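Local atomic coordinates of RagB/SusD domain protein (Flavobacterium johnsoniae, PDB entry 5J5U), a protein that binds chitin and, as a SusD homologue of a chitin utilization locus, probably helps capture chitin chains at the outer membrane for uptake. Residues Thr21-Cys26 with Leu81-Asp86; Ala104-Val109 with Lys183-Met188; Arg191-Ile196 with Lys206-Ala211. All coordinates share one frame; numbering follows the deposited sequence.

The three contacts run in series along the chain and join the helices of a mainly helical SusD-like fold. Contact 1 pairs helix 16-29 with helix 66-90, contact 2 pairs helix 98-119 with helix 178-195, and contact 3 pairs helix 178-195 with helix 201-214. Centres of contacts 1 and 2 lie about 14 Å apart, and Met107 and Ala104 bridge them by packing on Thr23, Gln24 and Val84. Contacts 2 and 3 share helix 178-195, with centres about 13 Å apart, and Val109 packs on Leu192. Contacts 1 and 3, about 25 Å apart between centres, do not touch; contact 2 links them into a connected series of helix packings.

Contact 1 of 3, residues Thr21-Cys26 with Leu81-Asp86; sequences TFTQLC and LKNVVD
Phe22 and Asn83 meet through an aromatic ring and an amide nitrogen. With chi1 at 180° the Phe22 ring extends away from its own backbone N, toward helix 66-90, and Asn83 ND2 lies obliquely beside the CD2-CE2 side of the Phe22 ring, 3.6 Å from each of these two carbons. Ring and amide planes are 48° apart, and the side chains are set roughly perpendicular, a mixed polar and aromatic touch without stacking. The amide has a stronger commitment elsewhere: Asn83 ND2 donates to the carbonyl O of Asn79 one turn earlier on its own helix, which helps fix how the amide is turned.

The remaining touches are van der Waals. Thr23 OG1 lies 3.5 Å from Asn83 CB, the two side chains passing side by side and pointing opposite ways. The same hydroxyl makes a weak hydrogen bond to the carbonyl O of Gln19, within its own helix. Val84 is more remote, its CB 4.5 Å from Thr23 OG1; helix 98-119 closes the buried side, where Met107 packs on both Thr23 and Val84.

The backbones come nearest at Thr23 and Asn83, with CA atoms 6.9 Å apart. The segment axes approach to 9.4 Å and run roughly antiparallel, 148° between their directions, an antiparallel helix pair within the alpha-helical SusD fold, whose family belongs to the TPR clan.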
ATOM      1  N   THR A  21     -11.307 -17.018   5.003  1.00 31.52           N
ATOM      2  CA  THR A  21     -10.946 -17.207   3.587  1.00 25.49           C
ATOM      3  C   THR A  21     -11.604 -16.145   2.691  1.00 23.38           C
ATOM      4  O   THR A  21     -10.972 -15.581   1.782  1.00 17.31           O
ATOM      5  CB  THR A  21     -11.338 -18.649   3.085  1.00 31.86           C
ATOM      6  OG1 THR A  21     -10.522 -19.639   3.730  1.00 25.69           O
ATOM      7  CG2 THR A  21     -11.176 -18.792   1.562  1.00 24.36           C
ATOM      8  N   PHE A  22     -12.880 -15.877   2.958  1.00 22.53           N
ATOM      9  CA  PHE A  22     -13.614 -14.857   2.219  1.00 22.67           C
ATOM     10  C   PHE A  22     -12.969 -13.469   2.415  1.00 29.84           C
ATOM     11  O   PHE A  22     -12.686 -12.772   1.445  1.00 24.50           O
ATOM     12  CB  PHE A  22     -15.069 -14.846   2.663  1.00 22.42           C
ATOM     13  CG  PHE A  22     -15.910 -13.830   1.975  1.00 28.51           C
ATOM     14  CD1 PHE A  22     -16.504 -14.119   0.755  1.00 30.58           C
ATOM     15  CD2 PHE A  22     -16.132 -12.590   2.549  1.00 28.75           C
ATOM     16  CE1 PHE A  22     -17.296 -13.183   0.119  1.00 36.23           C
ATOM     17  CE2 PHE A  22     -16.917 -11.662   1.922  1.00 28.21           C
ATOM     18  CZ  PHE A  22     -17.502 -11.951   0.706  1.00 27.39           C
ATOM     19  N   THR A  23     -12.706 -13.087   3.663  1.00 22.49           N
ATOM     20  CA  THR A  23     -12.087 -11.805   3.933  1.00 22.50           C
ATOM     21  C   THR A  23     -10.729 -11.649   3.264  1.00 24.71           C
ATOM     22  O   THR A  23     -10.429 -10.612   2.640  1.00 20.82           O
ATOM     23  CB  THR A  23     -11.919 -11.583   5.427  1.00 24.30           C
ATOM     24  OG1 THR A  23     -13.215 -11.436   6.014  1.00 34.63           O
ATOM     25  CG2 THR A  23     -11.119 -10.306   5.687  1.00 25.19           C
ATOM     26  N   GLN A  24      -9.901 -12.675   3.422  1.00 23.19           N
ATOM     27  CA  GLN A  24      -8.589 -12.679   2.802  1.00 23.74           C
ATOM     28  C   GLN A  24      -8.712 -12.511   1.286  1.00 21.42           C
ATOM     29  O   GLN A  24      -7.975 -11.725   0.685  1.00 19.86           O
ATOM     30  CB  GLN A  24      -7.827 -13.942   3.158  1.00 27.04           C
ATOM     31  CG  GLN A  24      -7.364 -13.950   4.604  1.00 25.73           C
ATOM     32  CD  GLN A  24      -6.487 -15.139   4.926  1.00 29.10           C
ATOM     33  OE1 GLN A  24      -6.379 -16.068   4.129  1.00 25.42           O
ATOM     34  NE2 GLN A  24      -5.860 -15.121   6.104  1.00 27.07           N
ATOM     35  N   LEU A  25      -9.678 -13.192   0.683  1.00 18.08           N
ATOM     36  CA  LEU A  25      -9.873 -13.059  -0.752  1.00 22.56           C
ATOM     37  C   LEU A  25     -10.420 -11.653  -1.136  1.00 31.17           C
ATOM     38  O   LEU A  25     -10.067 -11.109  -2.178  1.00 31.86           O
ATOM     39  CB  LEU A  25     -10.793 -14.185  -1.261  1.00 25.36           C
ATOM     40  CG  LEU A  25     -10.072 -15.534  -1.513  1.00 28.98           C
ATOM     41  CD1 LEU A  25     -11.033 -16.716  -1.741  1.00 13.25           C
ATOM     42  CD2 LEU A  25      -9.072 -15.416  -2.674  1.00 16.66           C
ATOM     43  N   CYS A  26     -11.235 -11.048  -0.279  1.00 22.38           N
ATOM     44  CA  CYS A  26     -11.741  -9.704  -0.521  1.00 24.56           C
ATOM     45  C   CYS A  26     -10.601  -8.657  -0.509  1.00 21.04           C
ATOM     46  O   CYS A  26     -10.639  -7.657  -1.233  1.00 15.60           O
ATOM     47  CB  CYS A  26     -12.801  -9.343   0.523  1.00 22.80           C
ATOM     48  SG  CYS A  26     -14.480  -9.982   0.211  1.00 37.63           S
ATOM     49  N   LEU A  81     -15.386  -5.919   6.938  1.00 22.12           N
ATOM     50  CA  LEU A  81     -15.316  -5.635   8.367  1.00 24.38           C
ATOM     51  C   LEU A  81     -16.261  -6.517   9.172  1.00 32.13           C
ATOM     52  O   LEU A  81     -15.890  -7.046  10.225  1.00 33.73           O
ATOM     53  CB  LEU A  81     -15.617  -4.172   8.623  1.00 20.33           C
ATOM     54  CG  LEU A  81     -15.367  -3.730  10.053  1.00 25.91           C
ATOM     55  CD1 LEU A  81     -13.885  -3.791  10.410  1.00 14.55           C
ATOM     56  CD2 LEU A  81     -15.898  -2.318  10.184  1.00 29.52           C
ATOM     57  N   LYS A  82     -17.459  -6.717   8.639  1.00 29.42           N
ATOM     58  CA  LYS A  82     -18.485  -7.507   9.303  1.00 30.52           C
ATOM     59  C   LYS A  82     -18.102  -8.974   9.493  1.00 36.46           C
ATOM     60  O   LYS A  82     -18.336  -9.556  10.553  1.00 38.66           O
ATOM     61  CB  LYS A  82     -19.776  -7.401   8.500  1.00 35.96           C
ATOM     62  CG  LYS A  82     -20.651  -8.636   8.538  1.00 43.38           C
ATOM     63  CD  LYS A  82     -21.823  -8.473   7.578  1.00 46.16           C
ATOM     64  CE  LYS A  82     -21.342  -8.091   6.179  1.00 47.94           C
ATOM     65  NZ  LYS A  82     -20.323  -9.030   5.621  1.00 45.60           N
ATOM     66  N   ASN A  83     -17.461  -9.558   8.491  1.00 33.64           N
ATOM     67  CA  ASN A  83     -17.070 -10.953   8.596  1.00 33.14           C
ATOM     68  C   ASN A  83     -16.033 -11.148   9.668  1.00 33.29           C
ATOM     69  O   ASN A  83     -16.099 -12.100  10.461  1.00 30.59           O
ATOM     70  CB  ASN A  83     -16.528 -11.468   7.268  1.00 35.23           C
ATOM     71  CG  ASN A  83     -17.603 -12.054   6.407  1.00 41.27           C
ATOM     72  OD1 ASN A  83     -18.097 -13.147   6.676  1.00 40.70           O
ATOM     73  ND2 ASN A  83     -18.010 -11.314   5.383  1.00 40.54           N
ATOM     74  N   VAL A  84     -15.062 -10.245   9.685  1.00 26.96           N
ATOM     75  CA  VAL A  84     -13.931 -10.416  10.567  1.00 27.15           C
ATOM     76  C   VAL A  84     -14.369 -10.098  12.010  1.00 29.91           C
ATOM     77  O   VAL A  84     -13.863 -10.702  12.978  1.00 28.69           O
ATOM     78  CB  VAL A  84     -12.747  -9.571  10.082  1.00 26.49           C
ATOM     79  CG1 VAL A  84     -12.981  -8.094  10.356  1.00 28.84           C
ATOM     80  CG2 VAL A  84     -11.472 -10.066  10.714  1.00 26.23           C
ATOM     81  N   VAL A  85     -15.349  -9.195  12.153  1.00 28.71           N
ATOM     82  CA  VAL A  85     -15.992  -8.982  13.451  1.00 30.06           C
ATOM     83  C   VAL A  85     -16.713 -10.259  13.935  1.00 26.99           C
ATOM     84  O   VAL A  85     -16.556 -10.676  15.089  1.00 21.35           O
ATOM     85  CB  VAL A  85     -16.980  -7.815  13.410  1.00 32.30           C
ATOM     86  CG1 VAL A  85     -17.875  -7.829  14.652  1.00 24.50           C
ATOM     87  CG2 VAL A  85     -16.206  -6.509  13.369  1.00 26.76           C
ATOM     88  N   ASP A  86     -17.473 -10.893  13.044  1.00 27.90           N
ATOM     89  CA  ASP A  86     -18.156 -12.151  13.391  1.00 34.97           C
ATOM     90  C   ASP A  86     -17.186 -13.280  13.766  1.00 33.16           C
ATOM     91  O   ASP A  86     -17.469 -14.059  14.687  1.00 34.43           O
ATOM     92  CB  ASP A  86     -19.042 -12.621  12.244  1.00 35.01           C
ATOM     93  CG  ASP A  86     -20.377 -11.924  12.228  1.00 46.74           C
ATOM     94  OD1 ASP A  86     -20.827 -11.471  13.314  1.00 41.60           O
ATOM     95  OD2 ASP A  86     -20.966 -11.813  11.124  1.00 47.67           O
TER

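Contact 2 of 3, residues Ala104-Val109 with Lys183-Met188; sequences AKIMKV and KLANTM
Ile106 carries this contact, sending two branches to two neighbouring residues of helix 178-195. The CD1 methyl of Ile106 presses on Ala185 CB at 3.6 Å. Behind it stands CG1 of Ile106, 4.1 Å from Ala185 CB. The other branch, CG2 of Ile106, meets CD2 of Leu184 at 4.0 Å. The split follows from chi1 of -64°, which places CG1 anti to the carbonyl carbon and CG2 anti to the backbone N. One turn on, Val109 CG1 approaches Met188 CE at 4.4 Å, a looser touch between methyl groups.

The small side chain of Ala185 lets the backbones come close here: the CA atoms of Ile106 and Ala185 are 6.2 Å apart, against 8.4 Å between those of Val109 and Met188. The two segments run in the same general direction, their axes 28° apart.

Further out, helix 143-160 adds Ser157 against Ile106 and Phe150 against Val109, while Phe217 from a loop packs on Leu184. On the far flank of helix 178-195, Thr187 OG1 donates to Lys183 O at 2.8 Å. The same carbonyl accepts the backbone N-H of Thr187 from the opposite face of its plane, so two bonds grip that oxygen. The Thr187 hydroxyl also hydrogen-bonds with Phe217 N, tying the loop to the helix, and Lys183 NZ forms a salt bridge with Asp222.

All five touching residues are buried, and every side-chain contact between the two segments joins apolar groups. Cohesion across this interface therefore comes from dispersion and exclusion of water, while the polar bonds lie elsewhere: within helix 178-195, and from it to the loop after helix 201-214 at Phe217 and Asp222.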
ATOM      1  N   ALA A 104      -7.937 -13.461  13.371  1.00 21.41           N
ATOM      2  CA  ALA A 104      -9.007 -12.583  12.986  1.00 22.69           C
ATOM      3  C   ALA A 104      -8.719 -11.158  13.444  1.00 23.69           C
ATOM      4  O   ALA A 104      -8.907 -10.220  12.676  1.00 23.16           O
ATOM      5  CB  ALA A 104     -10.318 -13.073  13.550  1.00 27.69           C
ATOM      6  N   LYS A 105      -8.238 -10.993  14.672  1.00 24.22           N
ATOM      7  CA  LYS A 105      -7.983  -9.638  15.187  1.00 20.71           C
ATOM      8  C   LYS A 105      -6.896  -8.939  14.364  1.00 25.67           C
ATOM      9  O   LYS A 105      -7.031  -7.744  14.020  1.00 19.68           O
ATOM     10  CB  LYS A 105      -7.598  -9.667  16.674  1.00 22.93           C
ATOM     11  CG  LYS A 105      -8.810  -9.552  17.607  1.00 33.21           C
ATOM     12  CD  LYS A 105      -8.429  -9.641  19.077  1.00 32.61           C
ATOM     13  CE  LYS A 105      -7.600 -10.882  19.343  1.00 34.24           C
ATOM     14  NZ  LYS A 105      -7.397 -11.125  20.784  1.00 33.72           N
ATOM     15  N   ILE A 106      -5.844  -9.695  14.021  1.00 20.04           N
ATOM     16  CA  ILE A 106      -4.788  -9.174  13.160  1.00 18.09           C
ATOM     17  C   ILE A 106      -5.415  -8.805  11.813  1.00 22.33           C
ATOM     18  O   ILE A 106      -5.205  -7.700  11.304  1.00 22.58           O
ATOM     19  CB  ILE A 106      -3.631 -10.188  12.993  1.00 22.16           C
ATOM     20  CG1 ILE A 106      -2.964 -10.437  14.341  1.00 20.19           C
ATOM     21  CG2 ILE A 106      -2.563  -9.665  12.065  1.00 15.39           C
ATOM     22  CD1 ILE A 106      -1.983 -11.560  14.318  1.00 23.09           C
ATOM     23  N   MET A 107      -6.252  -9.702  11.287  1.00 21.68           N
ATOM     24  CA  MET A 107      -6.932  -9.411  10.039  1.00 22.81           C
ATOM     25  C   MET A 107      -7.653  -8.077  10.180  1.00 23.63           C
ATOM     26  O   MET A 107      -7.553  -7.224   9.291  1.00 25.36           O
ATOM     27  CB  MET A 107      -7.930 -10.512   9.662  1.00 17.38           C
ATOM     28  CG  MET A 107      -7.306 -11.765   9.099  1.00 27.61           C
ATOM     29  SD  MET A 107      -6.450 -11.529   7.537  1.00 30.88           S
ATOM     30  CE  MET A 107      -7.763 -11.049   6.427  1.00 24.70           C
ATOM     31  N   LYS A 108      -8.329  -7.882  11.318  1.00 22.00           N
ATOM     32  CA  LYS A 108      -9.230  -6.749  11.436  1.00 23.58           C
ATOM     33  C   LYS A 108      -8.435  -5.459  11.360  1.00 21.70           C
ATOM     34  O   LYS A 108      -8.923  -4.459  10.816  1.00 14.86           O
ATOM     35  CB  LYS A 108     -10.057  -6.808  12.715  1.00 20.05           C
ATOM     36  CG  LYS A 108     -10.821  -5.512  12.987  1.00 25.30           C
ATOM     37  CD  LYS A 108     -12.202  -5.761  13.566  1.00 31.30           C
ATOM     38  CE  LYS A 108     -12.190  -5.787  15.074  1.00 32.47           C
ATOM     39  NZ  LYS A 108     -11.414  -4.676  15.672  1.00 25.36           N
ATOM     40  N   VAL A 109      -7.184  -5.501  11.823  1.00 21.19           N
ATOM     41  CA  VAL A 109      -6.366  -4.294  11.753  1.00 20.38           C
ATOM     42  C   VAL A 109      -6.029  -4.020  10.279  1.00 19.66           C
ATOM     43  O   VAL A 109      -6.204  -2.908   9.797  1.00 21.15           O
ATOM     44  CB  VAL A 109      -5.091  -4.406  12.628  1.00 23.84           C
ATOM     45  CG1 VAL A 109      -4.197  -3.185  12.435  1.00 16.80           C
ATOM     46  CG2 VAL A 109      -5.473  -4.561  14.110  1.00 18.09           C
ATOM     47  N   LYS A 183       4.896 -12.676  13.415  1.00 30.44           N
ATOM     48  CA  LYS A 183       5.748 -11.692  12.746  1.00 32.10           C
ATOM     49  C   LYS A 183       4.952 -10.736  11.852  1.00 28.13           C
ATOM     50  O   LYS A 183       5.328  -9.566  11.724  1.00 26.36           O
ATOM     51  CB  LYS A 183       6.823 -12.400  11.933  1.00 28.94           C
ATOM     52  CG  LYS A 183       7.633 -13.387  12.764  1.00 32.29           C
ATOM     53  CD  LYS A 183       8.762 -13.997  11.962  1.00 36.63           C
ATOM     54  CE  LYS A 183       8.329 -15.342  11.393  1.00 28.53           C
ATOM     55  NZ  LYS A 183       9.400 -15.915  10.538  1.00 39.72           N
ATOM     56  N   LEU A 184       3.849 -11.212  11.264  1.00 23.20           N
ATOM     57  CA  LEU A 184       2.966 -10.325  10.490  1.00 29.76           C
ATOM     58  C   LEU A 184       2.363  -9.265  11.402  1.00 27.87           C
ATOM     59  O   LEU A 184       2.280  -8.085  11.033  1.00 22.76           O
ATOM     60  CB  LEU A 184       1.837 -11.096   9.795  1.00 25.30           C
ATOM     61  CG  LEU A 184       0.759 -10.173   9.203  1.00 28.95           C
ATOM     62  CD1 LEU A 184       1.285  -9.393   8.023  1.00 20.13           C
ATOM     63  CD2 LEU A 184      -0.503 -10.932   8.820  1.00 23.02           C
ATOM     64  N   ALA A 185       1.970  -9.702  12.599  1.00 26.21           N
ATOM     65  CA  ALA A 185       1.430  -8.803  13.602  1.00 22.71           C
ATOM     66  C   ALA A 185       2.444  -7.725  13.962  1.00 22.41           C
ATOM     67  O   ALA A 185       2.116  -6.534  14.004  1.00 25.89           O
ATOM     68  CB  ALA A 185       1.023  -9.587  14.840  1.00 22.62           C
ATOM     69  N   ASN A 186       3.693  -8.130  14.167  1.00 23.32           N
ATOM     70  CA  ASN A 186       4.729  -7.161  14.535  1.00 23.60           C
ATOM     71  C   ASN A 186       5.159  -6.210  13.399  1.00 24.37           C
ATOM     72  O   ASN A 186       5.547  -5.063  13.646  1.00 21.65           O
ATOM     73  CB  ASN A 186       5.955  -7.897  15.070  1.00 29.21           C
ATOM     74  CG  ASN A 186       5.704  -8.530  16.421  1.00 28.28           C
ATOM     75  OD1 ASN A 186       5.036  -7.944  17.281  1.00 20.46           O
ATOM     76  ND2 ASN A 186       6.207  -9.745  16.604  1.00 24.10           N
ATOM     77  N   THR A 187       5.131  -6.704  12.166  1.00 24.74           N
ATOM     78  CA  THR A 187       5.493  -5.886  11.017  1.00 26.50           C
ATOM     79  C   THR A 187       4.406  -4.831  10.780  1.00 24.54           C
ATOM     80  O   THR A 187       4.717  -3.649  10.572  1.00 20.82           O
ATOM     81  CB  THR A 187       5.716  -6.753   9.762  1.00 24.99           C
ATOM     82  OG1 THR A 187       6.643  -7.797  10.078  1.00 25.93           O
ATOM     83  CG2 THR A 187       6.284  -5.919   8.614  1.00 21.90           C
ATOM     84  N   MET A 188       3.138  -5.251  10.851  1.00 22.84           N
ATOM     85  CA  MET A 188       2.026  -4.297  10.819  1.00 22.25           C
ATOM     86  C   MET A 188       2.185  -3.251  11.922  1.00 20.63           C
ATOM     87  O   MET A 188       1.979  -2.050  11.692  1.00 20.87           O
ATOM     88  CB  MET A 188       0.676  -5.018  10.953  1.00 20.03           C
ATOM     89  CG  MET A 188       0.183  -5.660   9.646  1.00 18.08           C
ATOM     90  SD  MET A 188      -0.090  -4.404   8.360  1.00 24.63           S
ATOM     91  CE  MET A 188      -1.475  -3.487   9.038  1.00 20.43           C
TER

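Contact 3 of 3, residues Arg191-Ile196 with Lys206-Ala211; sequences RLAMRI and KQAKAA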
ATOM      1  N   ARG A 191       4.696  -0.736  10.883  1.00 15.63           N
ATOM      2  CA  ARG A 191       4.140   0.112   9.837  1.00 18.59           C
ATOM      3  C   ARG A 191       3.283   1.225  10.467  1.00 17.67           C
ATOM      4  O   ARG A 191       3.383   2.406  10.112  1.00 19.23           O
ATOM      5  CB  ARG A 191       3.317  -0.734   8.848  1.00 17.86           C
ATOM      6  CG  ARG A 191       2.485   0.082   7.877  1.00 19.43           C
ATOM      7  CD  ARG A 191       1.456  -0.760   7.148  1.00 21.70           C
ATOM      8  NE  ARG A 191       2.050  -1.509   6.051  1.00 17.03           N
ATOM      9  CZ  ARG A 191       1.348  -2.188   5.160  1.00 16.07           C
ATOM     10  NH1 ARG A 191       0.017  -2.199   5.250  1.00 11.17           N
ATOM     11  NH2 ARG A 191       1.974  -2.833   4.178  1.00 12.99           N
ATOM     12  N   LEU A 192       2.435   0.835  11.413  1.00 19.77           N
ATOM     13  CA  LEU A 192       1.589   1.804  12.114  1.00 16.31           C
ATOM     14  C   LEU A 192       2.457   2.745  12.975  1.00 19.82           C
ATOM     15  O   LEU A 192       2.193   3.951  13.058  1.00 17.97           O
ATOM     16  CB  LEU A 192       0.534   1.071  12.946  1.00 11.10           C
ATOM     17  CG  LEU A 192      -0.385   0.221  12.057  1.00 13.44           C
ATOM     18  CD1 LEU A 192      -1.166  -0.792  12.833  1.00 15.86           C
ATOM     19  CD2 LEU A 192      -1.332   1.079  11.247  1.00 15.72           C
ATOM     20  N   ALA A 193       3.502   2.202  13.597  1.00 15.54           N
ATOM     21  CA  ALA A 193       4.371   3.018  14.424  1.00 15.22           C
ATOM     22  C   ALA A 193       5.022   4.099  13.608  1.00 18.97           C
ATOM     23  O   ALA A 193       5.027   5.263  14.005  1.00 17.97           O
ATOM     24  CB  ALA A 193       5.446   2.170  15.102  1.00 22.60           C
ATOM     25  N   MET A 194       5.574   3.729  12.455  1.00 20.96           N
ATOM     26  CA  MET A 194       6.219   4.740  11.621  1.00 15.41           C
ATOM     27  C   MET A 194       5.186   5.726  11.100  1.00 17.45           C
ATOM     28  O   MET A 194       5.478   6.923  10.960  1.00 16.86           O
ATOM     29  CB  MET A 194       7.001   4.098  10.476  1.00 13.93           C
ATOM     30  CG  MET A 194       8.224   3.291  10.967  1.00 25.09           C
ATOM     31  SD  MET A 194       9.347   4.144  12.126  1.00 27.25           S
ATOM     32  CE  MET A 194       8.650   3.681  13.664  1.00 26.05           C
ATOM     33  N   ARG A 195       3.965   5.254  10.859  1.00 15.07           N
ATOM     34  CA  ARG A 195       2.995   6.162  10.259  1.00 19.88           C
ATOM     35  C   ARG A 195       2.654   7.334  11.209  1.00 14.40           C
ATOM     36  O   ARG A 195       2.304   8.411  10.747  1.00 16.86           O
ATOM     37  CB  ARG A 195       1.728   5.413   9.826  1.00 12.30           C
ATOM     38  CG  ARG A 195       0.873   6.228   8.862  1.00 15.36           C
ATOM     39  CD  ARG A 195       0.289   5.343   7.771  1.00 17.03           C
ATOM     40  NE  ARG A 195       1.325   4.793   6.901  1.00 13.04           N
ATOM     41  CZ  ARG A 195       1.206   3.638   6.264  1.00 15.69           C
ATOM     42  NH1 ARG A 195       0.089   2.938   6.397  1.00 13.53           N
ATOM     43  NH2 ARG A 195       2.191   3.186   5.489  1.00 18.44           N
ATOM     44  N   ILE A 196       2.755   7.132  12.520  1.00 12.05           N
ATOM     45  CA  ILE A 196       2.518   8.238  13.455  1.00 18.07           C
ATOM     46  C   ILE A 196       3.781   8.905  13.993  1.00 18.65           C
ATOM     47  O   ILE A 196       3.747   9.513  15.058  1.00 20.77           O
ATOM     48  CB  ILE A 196       1.660   7.800  14.661  1.00 17.23           C
ATOM     49  CG1 ILE A 196       2.342   6.654  15.411  1.00 17.34           C
ATOM     50  CG2 ILE A 196       0.256   7.429  14.199  1.00 13.05           C
ATOM     51  CD1 ILE A 196       1.642   6.263  16.682  1.00 20.27           C
ATOM     52  N   LYS A 206       8.116   4.168  20.856  1.00 26.46           N
ATOM     53  CA  LYS A 206       7.756   3.081  21.754  1.00 31.78           C
ATOM     54  C   LYS A 206       7.268   1.849  20.987  1.00 30.92           C
ATOM     55  O   LYS A 206       7.719   0.723  21.224  1.00 34.07           O
ATOM     56  CB  LYS A 206       6.676   3.558  22.727  1.00 26.46           C
ATOM     57  CG  LYS A 206       6.236   2.519  23.742  1.00 33.54           C
ATOM     58  CD  LYS A 206       5.032   3.010  24.534  1.00 36.02           C
ATOM     59  CE  LYS A 206       4.665   2.040  25.632  1.00 33.94           C
ATOM     60  NZ  LYS A 206       3.278   2.318  26.086  1.00 47.99           N
ATOM     61  N   GLN A 207       6.349   2.080  20.055  1.00 31.16           N
ATOM     62  CA  GLN A 207       5.721   0.998  19.313  1.00 27.62           C
ATOM     63  C   GLN A 207       6.659   0.368  18.255  1.00 26.37           C
ATOM     64  O   GLN A 207       6.575  -0.838  17.978  1.00 30.01           O
ATOM     65  CB  GLN A 207       4.447   1.511  18.661  1.00 25.13           C
ATOM     66  CG  GLN A 207       3.425   1.981  19.658  1.00 23.23           C
ATOM     67  CD  GLN A 207       2.824   0.851  20.448  1.00 29.43           C
ATOM     68  OE1 GLN A 207       2.866  -0.305  20.026  1.00 29.85           O
ATOM     69  NE2 GLN A 207       2.256   1.175  21.605  1.00 29.59           N
ATOM     70  N   ALA A 208       7.526   1.180  17.654  1.00 23.65           N
ATOM     71  CA  ALA A 208       8.546   0.667  16.741  1.00 28.69           C
ATOM     72  C   ALA A 208       9.466  -0.290  17.458  1.00 29.33           C
ATOM     73  O   ALA A 208       9.601  -1.440  17.055  1.00 28.95           O
ATOM     74  CB  ALA A 208       9.345   1.762  16.166  1.00 22.73           C
ATOM     75  N   LYS A 209      10.116   0.216  18.505  1.00 29.61           N
ATOM     76  CA  LYS A 209      10.944  -0.609  19.379  1.00 32.82           C
ATOM     77  C   LYS A 209      10.232  -1.906  19.773  1.00 32.71           C
ATOM     78  O   LYS A 209      10.793  -2.995  19.597  1.00 36.29           O
ATOM     79  CB  LYS A 209      11.343   0.164  20.635  1.00 32.55           C
ATOM     80  CG  LYS A 209      12.500  -0.481  21.387  1.00 34.93           C
ATOM     81  CD  LYS A 209      12.894   0.318  22.610  1.00 44.23           C
ATOM     82  CE  LYS A 209      13.951  -0.410  23.421  1.00 40.79           C
ATOM     83  NZ  LYS A 209      14.281   0.389  24.626  1.00 32.12           N
ATOM     84  N   ALA A 210       9.007  -1.796  20.297  1.00 31.34           N
ATOM     85  CA  ALA A 210       8.238  -2.989  20.684  1.00 26.23           C
ATOM     86  C   ALA A 210       8.070  -3.982  19.526  1.00 32.57           C
ATOM     87  O   ALA A 210       8.239  -5.206  19.701  1.00 28.26           O
ATOM     88  CB  ALA A 210       6.894  -2.596  21.222  1.00 26.88           C
ATOM     89  N   ALA A 211       7.766  -3.451  18.340  1.00 30.03           N
ATOM     90  CA  ALA A 211       7.577  -4.283  17.158  1.00 26.84           C
ATOM     91  C   ALA A 211       8.872  -5.010  16.829  1.00 28.33           C
ATOM     92  O   ALA A 211       8.896  -6.221  16.604  1.00 25.90           O
ATOM     93  CB  ALA A 211       7.122  -3.436  15.975  1.00 20.58           C
TER
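Ala193 and Ala208 mark the closest backbone approach, CA to CA 5.3 Å, between helices whose segment axes come within 8.2 Å at 158°. Helices 178-195 and 201-214 thus form an antiparallel helical hairpin closed by a short connection, and alanine on both sides permits the tight spacing. Ala193 CB sits against the middle of helix 201-214, 3.4 Å from the backbone N of Ala208. Its methyl also faces Ala208 CB at 4.1 Å and Gln207 CB at 3.8 Å.

Only the start of the Gln207 side chain takes part: a bend at chi2 (-70°) leads its amide away from residues 191-196. OE1 accepts from Arg189 NE, an earlier turn of helix 178-195, so it still links the two helices, and NE2 hydrogen-bonds to Glu203 OE2, while Phe151 of helix 143-160 packs alongside. On the flank turned away from 206-211, buried Arg191 forms a salt bridge with Glu339, and buried Arg195 with Glu417 and Asp117.

Met194 starts off alongside the interface, but bends at chi2 and chi3 swing the terminal methyl back across, setting CE of Met194 3.2 Å from CB of Ala208, shorter than a normal methyl contact, so the exact spacing is doubtful.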